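Local atomic coordinates of RmpA (Streptococcus mutans, PDB entry 3BJV), a protein that probably acts as the cytoplasmic IIA component of an ascorbate-specific phosphotransferase system, relaying phosphoryl groups during sugar uptake. Residues I13-T18 with F80-L85; Y57-P62 with D93-Q98. One frame throughout, in Å; residues are numbered along the deposited sequence.

Interaction 1. Residues I13-T18 with F80-L85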
ATOM      1  N   ILE A  13     -20.411   7.473   1.438  1.00  8.40           N
ATOM      2  CA  ILE A  13     -19.952   8.638   0.687  1.00  9.02           C
ATOM      3  C   ILE A  13     -20.708   9.877   1.169  1.00  9.97           C
ATOM      4  O   ILE A  13     -21.938   9.929   1.035  1.00 11.10           O
ATOM      5  CB  ILE A  13     -20.229   8.547  -0.813  1.00  8.96           C
ATOM      6  CG1 ILE A  13     -19.475   7.378  -1.438  1.00  7.50           C
ATOM      7  CG2 ILE A  13     -19.820   9.871  -1.444  1.00  7.10           C
ATOM      8  CD1 ILE A  13     -19.851   7.137  -2.848  1.00  6.31           C
ATOM      9  N   ARG A  14     -19.997  10.842   1.766  1.00  9.12           N
ATOM     10  CA  ARG A  14     -20.602  12.033   2.363  1.00  7.07           C
ATOM     11  C   ARG A  14     -19.797  13.191   1.813  1.00  7.81           C
ATOM     12  O   ARG A  14     -18.627  13.291   2.074  1.00  8.36           O
ATOM     13  CB  ARG A  14     -20.512  11.975   3.900  1.00  7.04           C
ATOM     14  CG  ARG A  14     -21.038  10.662   4.603  1.00  4.68           C
ATOM     15  CD  ARG A  14     -22.592  10.379   4.444  1.00  6.79           C
ATOM     16  NE  ARG A  14     -23.010   9.146   5.146  1.00  7.69           N
ATOM     17  CZ  ARG A  14     -23.442   9.066   6.405  1.00  7.59           C
ATOM     18  NH1 ARG A  14     -23.751   7.880   6.926  1.00  8.45           N
ATOM     19  NH2 ARG A  14     -23.567  10.150   7.157  1.00  6.64           N
ATOM     20  N   LEU A  15     -20.396  14.061   1.013  1.00  8.39           N
ATOM     21  CA  LEU A  15     -19.621  15.062   0.306  1.00  8.20           C
ATOM     22  C   LEU A  15     -19.869  16.486   0.763  1.00  8.44           C
ATOM     23  O   LEU A  15     -20.940  16.781   1.347  1.00  8.82           O
ATOM     24  CB  LEU A  15     -19.964  14.961  -1.172  1.00  8.68           C
ATOM     25  CG  LEU A  15     -19.800  13.632  -1.853  1.00  7.07           C
ATOM     26  CD1 LEU A  15     -20.574  13.760  -3.138  1.00  8.37           C
ATOM     27  CD2 LEU A  15     -18.326  13.301  -2.165  1.00  6.08           C
ATOM     28  N   GLY A  16     -18.899  17.369   0.470  1.00  7.51           N
ATOM     29  CA  GLY A  16     -19.020  18.797   0.775  1.00  7.90           C
ATOM     30  C   GLY A  16     -19.166  19.158   2.261  1.00  9.76           C
ATOM     31  O   GLY A  16     -19.957  20.054   2.642  1.00  9.20           O
ATOM     32  N   LEU A  17     -18.377  18.482   3.104  1.00  9.49           N
ATOM     33  CA  LEU A  17     -18.430  18.669   4.537  1.00 10.65           C
ATOM     34  C   LEU A  17     -17.397  19.672   4.974  1.00 11.63           C
ATOM     35  O   LEU A  17     -16.427  19.886   4.293  1.00 11.79           O
ATOM     36  CB  LEU A  17     -18.250  17.319   5.270  1.00  9.84           C
ATOM     37  CG  LEU A  17     -19.274  16.207   4.933  1.00  8.42           C
ATOM     38  CD1 LEU A  17     -19.160  15.077   5.942  1.00  8.87           C
ATOM     39  CD2 LEU A  17     -20.711  16.755   4.919  1.00  3.86           C
ATOM     40  N   THR A  18     -17.615  20.277   6.126  1.00 13.42           N
ATOM     41  CA  THR A  18     -16.700  21.269   6.666  1.00 15.34           C
ATOM     42  C   THR A  18     -16.123  20.730   7.996  1.00 15.79           C
ATOM     43  O   THR A  18     -16.889  20.316   8.868  1.00 16.09           O
ATOM     44  CB  THR A  18     -17.425  22.654   6.873  1.00 15.79           C
ATOM     45  OG1 THR A  18     -17.955  23.094   5.609  1.00 18.51           O
ATOM     46  CG2 THR A  18     -16.456  23.736   7.380  1.00 17.05           C
ATOM     47  N   PHE A  80     -15.188   0.794   3.435  1.00  6.66           N
ATOM     48  CA  PHE A  80     -14.573   2.047   3.089  1.00  7.32           C
ATOM     49  C   PHE A  80     -15.595   3.157   3.251  1.00  7.55           C
ATOM     50  O   PHE A  80     -16.772   2.909   3.104  1.00  5.40           O
ATOM     51  CB  PHE A  80     -14.178   2.072   1.609  1.00  7.37           C
ATOM     52  CG  PHE A  80     -13.229   1.006   1.184  1.00  8.53           C
ATOM     53  CD1 PHE A  80     -13.698  -0.191   0.637  1.00 12.55           C
ATOM     54  CD2 PHE A  80     -11.845   1.217   1.243  1.00 12.97           C
ATOM     55  CE1 PHE A  80     -12.810  -1.173   0.208  1.00 13.37           C
ATOM     56  CE2 PHE A  80     -10.929   0.226   0.774  1.00 12.54           C
ATOM     57  CZ  PHE A  80     -11.417  -0.939   0.252  1.00 12.06           C
ATOM     58  N   SER A  81     -15.121   4.385   3.508  1.00  7.97           N
ATOM     59  CA  SER A  81     -15.923   5.571   3.289  1.00  8.66           C
ATOM     60  C   SER A  81     -15.141   6.634   2.467  1.00  8.62           C
ATOM     61  O   SER A  81     -13.962   6.530   2.248  1.00  9.30           O
ATOM     62  CB  SER A  81     -16.350   6.165   4.613  1.00  9.09           C
ATOM     63  OG  SER A  81     -15.230   6.788   5.205  1.00 13.98           O
ATOM     64  N   LEU A  82     -15.838   7.641   1.985  1.00  8.56           N
ATOM     65  CA  LEU A  82     -15.229   8.716   1.279  1.00  8.49           C
ATOM     66  C   LEU A  82     -15.945   9.989   1.695  1.00  8.96           C
ATOM     67  O   LEU A  82     -17.195  10.095   1.614  1.00  8.48           O
ATOM     68  CB  LEU A  82     -15.313   8.495  -0.224  1.00  8.20           C
ATOM     69  CG  LEU A  82     -14.431   9.419  -1.072  1.00  9.02           C
ATOM     70  CD1 LEU A  82     -14.042   8.645  -2.281  1.00 11.95           C
ATOM     71  CD2 LEU A  82     -15.171  10.701  -1.466  1.00  7.28           C
ATOM     72  N   VAL A  83     -15.133  10.944   2.145  1.00  9.05           N
ATOM     73  CA  VAL A  83     -15.589  12.235   2.614  1.00  8.27           C
ATOM     74  C   VAL A  83     -14.746  13.276   1.844  1.00  8.49           C
ATOM     75  O   VAL A  83     -13.528  13.096   1.721  1.00  8.99           O
ATOM     76  CB  VAL A  83     -15.330  12.360   4.142  1.00  8.73           C
ATOM     77  CG1 VAL A  83     -15.202  13.844   4.582  1.00  9.67           C
ATOM     78  CG2 VAL A  83     -16.412  11.617   4.987  1.00  6.15           C
ATOM     79  N   THR A  84     -15.375  14.347   1.351  1.00  7.40           N
ATOM     80  CA  THR A  84     -14.653  15.491   0.767  1.00  6.97           C
ATOM     81  C   THR A  84     -14.973  16.718   1.604  1.00  8.09           C
ATOM     82  O   THR A  84     -16.077  16.866   2.069  1.00  8.66           O
ATOM     83  CB  THR A  84     -15.091  15.777  -0.666  1.00  6.94           C
ATOM     84  OG1 THR A  84     -16.498  16.009  -0.702  1.00  7.59           O
ATOM     85  CG2 THR A  84     -14.736  14.593  -1.628  1.00  5.36           C
ATOM     86  N   LEU A  85     -13.977  17.543   1.859  1.00  9.06           N
ATOM     87  CA  LEU A  85     -14.114  18.812   2.603  1.00 10.45           C
ATOM     88  C   LEU A  85     -14.251  20.027   1.651  1.00 11.54           C
ATOM     89  O   LEU A  85     -13.770  19.993   0.492  1.00 11.37           O
ATOM     90  CB  LEU A  85     -12.867  19.019   3.517  1.00  9.42           C
ATOM     91  CG  LEU A  85     -12.607  17.871   4.492  1.00  8.58           C
ATOM     92  CD1 LEU A  85     -11.342  18.088   5.114  1.00  9.31           C
ATOM     93  CD2 LEU A  85     -13.667  17.856   5.583  1.00 12.69           C
TER
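Leu15 lays its CD2 methyl over the side chain of Thr84, 3.6 Å from Thr84 OG1 and 3.9 Å from Thr84 CG2. The two belong to neighbouring parallel strands in the mixed sheet of an alpha/beta three-layer sandwich. Leu15 CD2 also reaches Leu82 CD2, at 4.1 Å. Ile13, Leu15 and Leu82 all pack on Val141 of helix 138-147, so this face of the sheet is roofed by a helix. Phe7 of helix 3-10 adds to the cover over Ile13 and Leu82.

On the other face lie Arg14, Leu17, Val83 and Leu85. Arg14 extends its guanidinium away from the contact, to His11 O and Glu35. Arg14 N bonds Leu82 O at 2.9 Å, while the return bond from Thr84 N to Arg14 O is weak. Beyond it the register slips by one residue, a beta bulge, and regular pairing returns where Leu17 N meets Thr84 O in the carbonyl plane, at 3.0 Å.

The hydroxyl of Thr84 adds a side-chain bond at the bulge. With chi1 at 57°, Thr84 OG1 sits between the backbone N and carbonyl carbon of its own residue and accepts Gly16 N at 3.0 Å, the N-H pointing at it within 12° of straight.

Interaction 2. Residues Y57-P62 with D93-Q98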
ATOM      1  N   TYR A  57       0.039   8.349   9.385  1.00 13.20           N
ATOM      2  CA  TYR A  57       0.723   7.258   8.686  1.00 12.90           C
ATOM      3  C   TYR A  57      -0.101   6.863   7.435  1.00 11.64           C
ATOM      4  O   TYR A  57      -0.014   5.736   6.974  1.00 11.29           O
ATOM      5  CB  TYR A  57       0.990   6.048   9.647  1.00 13.28           C
ATOM      6  CG  TYR A  57      -0.225   5.700  10.495  1.00 14.12           C
ATOM      7  CD1 TYR A  57      -1.108   4.679  10.119  1.00 10.86           C
ATOM      8  CD2 TYR A  57      -0.543   6.470  11.636  1.00 14.70           C
ATOM      9  CE1 TYR A  57      -2.245   4.383  10.892  1.00  8.04           C
ATOM     10  CE2 TYR A  57      -1.692   6.207  12.375  1.00 14.43           C
ATOM     11  CZ  TYR A  57      -2.536   5.155  11.990  1.00 12.50           C
ATOM     12  OH  TYR A  57      -3.680   4.944  12.726  1.00 13.20           O
ATOM     13  N   TYR A  58      -0.880   7.796   6.866  1.00 11.36           N
ATOM     14  CA  TYR A  58      -1.856   7.403   5.817  1.00 11.31           C
ATOM     15  C   TYR A  58      -2.112   8.469   4.782  1.00 11.80           C
ATOM     16  O   TYR A  58      -3.094   8.458   4.076  1.00 12.26           O
ATOM     17  CB  TYR A  58      -3.158   6.958   6.467  1.00 10.47           C
ATOM     18  CG  TYR A  58      -3.575   7.865   7.639  1.00 10.80           C
ATOM     19  CD1 TYR A  58      -4.099   9.175   7.419  1.00  9.19           C
ATOM     20  CD2 TYR A  58      -3.461   7.420   8.948  1.00  8.04           C
ATOM     21  CE1 TYR A  58      -4.502   9.999   8.490  1.00  8.25           C
ATOM     22  CE2 TYR A  58      -3.849   8.240  10.022  1.00 12.33           C
ATOM     23  CZ  TYR A  58      -4.360   9.515   9.801  1.00 12.10           C
ATOM     24  OH  TYR A  58      -4.713  10.289  10.910  1.00 11.80           O
ATOM     25  N   ILE A  59      -1.209   9.406   4.662  1.00 13.58           N
ATOM     26  CA  ILE A  59      -1.385  10.448   3.686  1.00 14.34           C
ATOM     27  C   ILE A  59      -0.560  10.024   2.488  1.00 15.94           C
ATOM     28  O   ILE A  59       0.586  10.431   2.367  1.00 15.20           O
ATOM     29  CB  ILE A  59      -0.986  11.849   4.276  1.00 14.00           C
ATOM     30  CG1 ILE A  59      -1.912  12.193   5.467  1.00 14.91           C
ATOM     31  CG2 ILE A  59      -1.080  12.921   3.206  1.00 14.71           C
ATOM     32  CD1 ILE A  59      -1.592  13.406   6.235  1.00 14.47           C
ATOM     33  N   LEU A  60      -1.160   9.205   1.611  1.00 17.80           N
ATOM     34  CA  LEU A  60      -0.439   8.589   0.481  1.00 20.68           C
ATOM     35  C   LEU A  60       0.139   9.520  -0.556  1.00 21.39           C
ATOM     36  O   LEU A  60       1.228   9.274  -1.081  1.00 21.00           O
ATOM     37  CB  LEU A  60      -1.290   7.554  -0.256  1.00 21.21           C
ATOM     38  CG  LEU A  60      -1.268   6.128   0.302  1.00 24.42           C
ATOM     39  CD1 LEU A  60      -1.676   5.187  -0.813  1.00 26.76           C
ATOM     40  CD2 LEU A  60       0.064   5.690   1.010  1.00 24.47           C
ATOM     41  N   MET A  61      -0.611  10.566  -0.860  1.00 22.82           N
ATOM     42  CA  MET A  61      -0.191  11.587  -1.792  1.00 25.11           C
ATOM     43  C   MET A  61      -0.830  12.862  -1.301  1.00 23.15           C
ATOM     44  O   MET A  61      -1.788  12.793  -0.544  1.00 22.49           O
ATOM     45  CB  MET A  61      -0.618  11.238  -3.226  1.00 25.14           C
ATOM     46  CG  MET A  61      -2.112  10.900  -3.479  1.00 27.33           C
ATOM     47  SD  MET A  61      -2.498  10.588  -5.282  1.00 33.31           S
ATOM     48  CE  MET A  61      -2.967  12.226  -5.902  1.00 31.69           C
ATOM     49  N   PRO A  62      -0.302  14.039  -1.722  1.00 22.51           N
ATOM     50  CA  PRO A  62      -0.863  15.280  -1.152  1.00 20.79           C
ATOM     51  C   PRO A  62      -2.320  15.499  -1.544  1.00 18.39           C
ATOM     52  O   PRO A  62      -2.701  15.096  -2.626  1.00 17.88           O
ATOM     53  CB  PRO A  62       0.071  16.382  -1.694  1.00 21.06           C
ATOM     54  CG  PRO A  62       1.335  15.639  -2.109  1.00 22.97           C
ATOM     55  CD  PRO A  62       0.787  14.335  -2.677  1.00 22.64           C
ATOM     56  N   ASP A  93       1.907  16.827  10.486  1.00 26.24           N
ATOM     57  CA  ASP A  93       3.192  16.854   9.748  1.00 26.77           C
ATOM     58  C   ASP A  93       3.319  17.975   8.699  1.00 26.03           C
ATOM     59  O   ASP A  93       4.231  17.922   7.839  1.00 25.90           O
ATOM     60  CB  ASP A  93       3.460  15.492   9.071  1.00 27.12           C
ATOM     61  CG  ASP A  93       2.309  15.043   8.206  1.00 30.03           C
ATOM     62  OD1 ASP A  93       1.316  15.807   8.079  1.00 34.44           O
ATOM     63  OD2 ASP A  93       2.381  13.926   7.648  1.00 34.16           O
ATOM     64  N   GLY A  94       2.382  18.934   8.755  1.00 25.34           N
ATOM     65  CA  GLY A  94       2.260  20.040   7.788  1.00 24.25           C
ATOM     66  C   GLY A  94       1.504  19.703   6.514  1.00 24.08           C
ATOM     67  O   GLY A  94       1.425  20.506   5.604  1.00 23.53           O
ATOM     68  N   LYS A  95       0.961  18.495   6.420  1.00 24.08           N
ATOM     69  CA  LYS A  95       0.325  18.071   5.170  1.00 23.89           C
ATOM     70  C   LYS A  95      -1.146  18.493   5.092  1.00 22.26           C
ATOM     71  O   LYS A  95      -1.917  18.363   6.053  1.00 21.63           O
ATOM     72  CB  LYS A  95       0.518  16.582   4.969  1.00 23.60           C
ATOM     73  CG  LYS A  95       1.903  16.219   4.466  1.00 26.09           C
ATOM     74  CD  LYS A  95       2.100  14.685   4.336  1.00 28.03           C
ATOM     75  CE  LYS A  95       2.842  14.291   3.016  1.00 36.39           C
ATOM     76  NZ  LYS A  95       2.124  14.718   1.698  1.00 37.32           N
ATOM     77  N   GLU A  96      -1.517  19.071   3.958  1.00 21.67           N
ATOM     78  CA  GLU A  96      -2.905  19.473   3.723  1.00 21.06           C
ATOM     79  C   GLU A  96      -3.768  18.362   3.105  1.00 19.40           C
ATOM     80  O   GLU A  96      -3.276  17.591   2.271  1.00 20.10           O
ATOM     81  CB  GLU A  96      -2.963  20.753   2.929  1.00 20.85           C
ATOM     82  CG  GLU A  96      -2.797  21.973   3.841  1.00 24.25           C
ATOM     83  CD  GLU A  96      -2.882  23.285   3.070  1.00 29.17           C
ATOM     84  OE1 GLU A  96      -3.864  24.063   3.272  1.00 32.63           O
ATOM     85  OE2 GLU A  96      -1.984  23.512   2.239  1.00 27.99           O
ATOM     86  N   VAL A  97      -5.018  18.254   3.566  1.00 16.56           N
ATOM     87  CA  VAL A  97      -5.937  17.197   3.124  1.00 15.31           C
ATOM     88  C   VAL A  97      -7.272  17.765   2.818  1.00 14.37           C
ATOM     89  O   VAL A  97      -7.794  18.560   3.587  1.00 14.34           O
ATOM     90  CB  VAL A  97      -6.127  16.034   4.191  1.00 15.88           C
ATOM     91  CG1 VAL A  97      -7.170  15.057   3.737  1.00 13.27           C
ATOM     92  CG2 VAL A  97      -4.764  15.323   4.428  1.00 16.29           C
ATOM     93  N   GLN A  98      -7.822  17.345   1.684  1.00 12.84           N
ATOM     94  CA  GLN A  98      -9.180  17.691   1.322  1.00 12.25           C
ATOM     95  C   GLN A  98     -10.113  16.499   1.056  1.00 11.26           C
ATOM     96  O   GLN A  98     -11.315  16.648   1.048  1.00  9.24           O
ATOM     97  CB  GLN A  98      -9.187  18.643   0.144  1.00 12.01           C
ATOM     98  CG  GLN A  98     -10.450  19.463   0.176  1.00 16.11           C
ATOM     99  CD  GLN A  98     -10.416  20.648  -0.767  1.00 19.99           C
ATOM    100  OE1 GLN A  98     -11.345  21.463  -0.775  1.00 18.86           O
ATOM    101  NE2 GLN A  98      -9.325  20.767  -1.550  1.00 18.26           N
TER
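Lys95 runs along Ile59 from CB to its amino tip. At the start, Lys95 CB touches Ile59 CD1 at 4.0 Å. Farther out, Lys95 CD presses on Ile59 CG2 at 3.8 Å, the nearest approach of the pair. A bend at chi3 (137°) swings CE beside the same methyl, and chi4 (-60°) then places the amino group between Ile59 and Pro62. Lys95 NZ lies 4.0 Å from both Ile59 CG2 and Pro62 CG. The side chains of Ile59 and Lys95 lie alongside each other and point in opposite senses. Ile59 is met mainly by CB, CD and CE of the lysine, with NZ also close.

Asp93 to Lys95 form an Asx turn. Asp93 OD1 accepts Lys95 N at 3.2 Å, with the donor 47° out of the carboxylate plane. Asp93 OD1 also lies 4.2 Å from Ile59 CD1.

The contact joins the loop between helix 42-54 and strand 63-65 to the start of strand 96-104. These two strands are parallel neighbours in the sheet, and Glu96 and Gln98 both bond the backbone of Gly63, next to Pro62. Between the two segments themselves there is no hydrogen bond.

Ile59 CD1 also leans on Val97 CG2, at 4.1 Å, and Phe91 packs on both residues. In the dimer, Lys95 touches Gly156 of the second subunit and Pro62 touches Pro152 of that subunit.

Overall arrangement
Interactions 1 and 2 have centres 16 Å apart and meet within one sheet, where strands 79-85 and 96-104 run antiparallel as neighbours. The point of junction is Leu85 of interaction 1 and Gln98 of interaction 2. Leu85 N lies 2.9 Å from Gln98 O, a probable hydrogen bond, and Leu85 CD1 packs 3.9 Å from Val97 O. Interaction 1 is partly buried beneath helices. Interaction 2 is at the surface, with the second subunit close by. Along the chain the segments of the two contacts alternate. Tyr57, in residues 57-62, also contacts His68: the Tyr57 ring packs edge-to-face with it, and Tyr57 OH hydrogen-bonds to His68 O.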